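Local coordinates for hypothetical protein Rv2827c (Mycobacterium tuberculosis, PDB 1ZEL) that is of unknown function but probably binds DNA through a winged-helix domain and is related to the AbiEi family of antitoxins, at residues R123-P129 with Y141-I147. Residues are numbered along the deposited sequence; the frame is centred on the assembly and turned at random. Where two conformers were deposited one is given.
Sequences RIPIWLP and YVSVVRI. With FMT (formic acid), chain E.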
loop_
_atom_site.group_PDB
_atom_site.type_symbol
_atom_site.label_atom_id
_atom_site.label_comp_id
_atom_site.label_asym_id
_atom_site.label_seq_id
_atom_site.Cartn_x
_atom_site.Cartn_y
_atom_site.Cartn_z
ATOM N N ARG A 123 -7.707 4.928 -3.935
ATOM C CA ARG A 123 -6.361 5.425 -3.732
ATOM C C ARG A 123 -5.522 4.370 -3.018
ATOM O O ARG A 123 -6.041 3.577 -2.227
ATOM C CB ARG A 123 -6.383 6.746 -2.984
ATOM C CG ARG A 123 -7.144 7.810 -3.763
ATOM C CD ARG A 123 -6.964 9.153 -3.117
ATOM N NE ARG A 123 -7.302 9.105 -1.702
ATOM C CZ ARG A 123 -6.883 9.991 -0.807
ATOM N NH1 ARG A 123 -6.100 10.997 -1.183
ATOM N NH2 ARG A 123 -7.242 9.868 0.467
ATOM N N ILE A 124 -4.241 4.334 -3.358
ATOM C CA ILE A 124 -3.319 3.335 -2.789
ATOM C C ILE A 124 -2.896 3.763 -1.402
ATOM O O ILE A 124 -2.259 4.810 -1.239
ATOM C CB ILE A 124 -2.056 3.142 -3.671
ATOM C CG1 ILE A 124 -2.457 2.799 -5.119
ATOM C CG2 ILE A 124 -1.131 2.054 -3.026
ATOM C CD1 ILE A 124 -1.616 3.524 -6.210
ATOM N N PRO A 125 -3.231 2.959 -0.383
ATOM C CA PRO A 125 -2.805 3.262 0.977
ATOM C C PRO A 125 -1.320 2.969 1.195
ATOM O O PRO A 125 -0.845 1.841 0.953
ATOM C CB PRO A 125 -3.679 2.335 1.827
ATOM C CG PRO A 125 -3.890 1.149 0.934
ATOM C CD PRO A 125 -4.017 1.709 -0.453
ATOM N N ILE A 126 -0.588 3.988 1.627
ATOM C CA ILE A 126 0.822 3.826 1.978
ATOM C C ILE A 126 1.128 4.386 3.347
ATOM O O ILE A 126 0.375 5.191 3.880
ATOM C CB ILE A 126 1.781 4.513 0.944
ATOM C CG1 ILE A 126 1.533 6.031 0.890
ATOM C CG2 ILE A 126 1.640 3.892 -0.448
ATOM C CD1 ILE A 126 2.586 6.768 0.053
ATOM N N TRP A 127 2.250 3.964 3.905
ATOM C CA TRP A 127 2.798 4.572 5.104
ATOM C C TRP A 127 4.017 5.342 4.651
ATOM O O TRP A 127 4.755 4.862 3.782
ATOM C CB TRP A 127 3.207 3.482 6.129
ATOM C CG TRP A 127 4.050 4.086 7.265
ATOM C CD1 TRP A 127 3.593 4.798 8.341
ATOM C CD2 TRP A 127 5.484 4.115 7.345
ATOM N NE1 TRP A 127 4.666 5.238 9.113
ATOM C CE2 TRP A 127 5.831 4.834 8.514
ATOM C CE3 TRP A 127 6.509 3.593 6.545
ATOM C CZ2 TRP A 127 7.161 5.032 8.904
ATOM C CZ3 TRP A 127 7.821 3.795 6.926
ATOM C CH2 TRP A 127 8.140 4.507 8.097
ATOM N N LEU A 128 4.205 6.547 5.205
ATOM C CA LEU A 128 5.416 7.333 4.988
ATOM C C LEU A 128 5.984 7.771 6.327
ATOM O O LEU A 128 5.224 8.155 7.203
ATOM C CB LEU A 128 5.088 8.612 4.189
ATOM C CG LEU A 128 5.123 8.552 2.660
ATOM C CD1 LEU A 128 4.615 9.888 2.081
ATOM C CD2 LEU A 128 6.513 8.245 2.171
ATOM N N PRO A 129 7.317 7.755 6.479
ATOM C CA PRO A 129 7.879 8.291 7.711
ATOM C C PRO A 129 7.615 9.805 7.854
ATOM O O PRO A 129 7.409 10.495 6.847
ATOM C CB PRO A 129 9.372 8.018 7.572
ATOM C CG PRO A 129 9.610 7.705 6.206
ATOM C CD PRO A 129 8.358 7.249 5.568
ATOM N N TYR A 141 -3.869 9.907 -5.889
ATOM C CA TYR A 141 -3.595 8.496 -6.209
ATOM C C TYR A 141 -3.278 7.644 -4.987
ATOM O O TYR A 141 -3.370 6.419 -5.046
ATOM C CB TYR A 141 -2.440 8.406 -7.244
ATOM C CG TYR A 141 -2.782 9.117 -8.548
ATOM C CD1 TYR A 141 -2.446 10.455 -8.755
ATOM C CD2 TYR A 141 -3.475 8.456 -9.546
ATOM C CE1 TYR A 141 -2.797 11.109 -9.930
ATOM C CE2 TYR A 141 -3.822 9.090 -10.718
ATOM C CZ TYR A 141 -3.481 10.408 -10.910
ATOM O OH TYR A 141 -3.851 11.000 -12.090
ATOM N N VAL A 142 -2.925 8.298 -3.884
ATOM C CA VAL A 142 -2.419 7.629 -2.700
ATOM C C VAL A 142 -3.078 8.220 -1.442
ATOM O O VAL A 142 -3.413 9.393 -1.423
ATOM C CB VAL A 142 -0.862 7.762 -2.654
ATOM C CG1 VAL A 142 -0.300 7.173 -1.414
ATOM C CG2 VAL A 142 -0.218 7.097 -3.868
ATOM N N SER A 143 -3.275 7.412 -0.405
ATOM C CA SER A 143 -3.688 7.966 0.876
ATOM C C SER A 143 -2.577 7.609 1.847
ATOM O O SER A 143 -2.067 6.493 1.819
ATOM C CB SER A 143 -5.024 7.385 1.324
ATOM O OG SER A 143 -4.872 6.024 1.620
ATOM N N VAL A 144 -2.157 8.564 2.672
ATOM C CA VAL A 144 -0.973 8.370 3.492
ATOM C C VAL A 144 -1.365 8.184 4.949
ATOM O O VAL A 144 -2.153 8.955 5.468
ATOM C CB VAL A 144 0.008 9.571 3.375
ATOM C CG1 VAL A 144 1.260 9.291 4.193
ATOM C CG2 VAL A 144 0.382 9.849 1.898
ATOM N N VAL A 145 -0.834 7.146 5.597
ATOM C CA VAL A 145 -1.022 6.981 7.023
ATOM C C VAL A 145 0.309 7.346 7.651
ATOM O O VAL A 145 1.372 7.029 7.114
ATOM C CB VAL A 145 -1.545 5.555 7.402
ATOM C CG1 VAL A 145 -0.477 4.497 7.217
ATOM C CG2 VAL A 145 -2.060 5.554 8.851
ATOM N N ARG A 146 0.252 8.087 8.745
ATOM C CA ARG A 146 1.444 8.746 9.253
ATOM C C ARG A 146 1.720 8.437 10.723
ATOM O O ARG A 146 1.761 9.341 11.562
ATOM C CB ARG A 146 1.314 10.259 9.062
ATOM C CG ARG A 146 1.436 10.712 7.624
ATOM C CD ARG A 146 2.821 11.228 7.321
ATOM N NE ARG A 146 2.822 12.019 6.091
ATOM C CZ ARG A 146 3.912 12.242 5.370
ATOM N NH1 ARG A 146 5.065 11.743 5.784
ATOM N NH2 ARG A 146 3.844 12.941 4.238
ATOM N N ILE A 147 1.930 7.169 11.024
ATOM C CA ILE A 147 2.296 6.732 12.368
ATOM C C ILE A 147 3.805 6.898 12.486
ATOM O O ILE A 147 4.534 6.447 11.601
ATOM C CB ILE A 147 1.846 5.275 12.551
ATOM C CG1 ILE A 147 0.320 5.215 12.420
ATOM C CG2 ILE A 147 2.332 4.672 13.888
ATOM C CD1 ILE A 147 -0.226 3.840 12.401
HETATM C C FMT E . 0.470 13.246 3.527
HETATM O O1 FMT E . 1.285 13.974 2.944
HETATM O O2 FMT E . 0.535 12.927 4.725
HETATM O O HOH W 1 -7.170 4.664 0.810
#
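With CG of Trp127 turned opposite its backbone nitrogen (chi1 168°) and chi2 of 79° swinging the NE1 edge round, the indole meets the Ile147 carbonyl. The bond from Trp127 NE1 to Ile147 O, 2.8 Å, is nearly straight and lies in both ring and carbonyl planes; tryptophan suits the place by joining a large apolar surface, which also meets Trp149, to one directed donor. Arg146 bends at chi2 (-99°), bringing its guanidinium alongside Leu128, whose CB lies over one face. A formic acid molecule, probably from crystallisation, takes the guanidinium edge in two bonds, Arg146 NE to O2 at 2.8 Å and NH2 to O1 at 3.0 Å, while NH1 bonds to Lys132 O. Strands 124-127 and 142-145 pair in parallel within a small mixed sheet, strand 103-104 lying antiparallel beyond the first. Ile124 and Ile126 donate to Tyr141 O and Ser143 O, while Ser143 and Val145 return bonds to Ile124 O and Ile126 O. Pro125, lacking an N-H, fits because its nitrogen points away from this partner; its carbonyl bonds to Ala105. The beta-branched Ile124 and Ile126 suit extended backbone and pack against Leu90 of helix 88-96, whereas Ser143 OG binds a water at 2.8 Å.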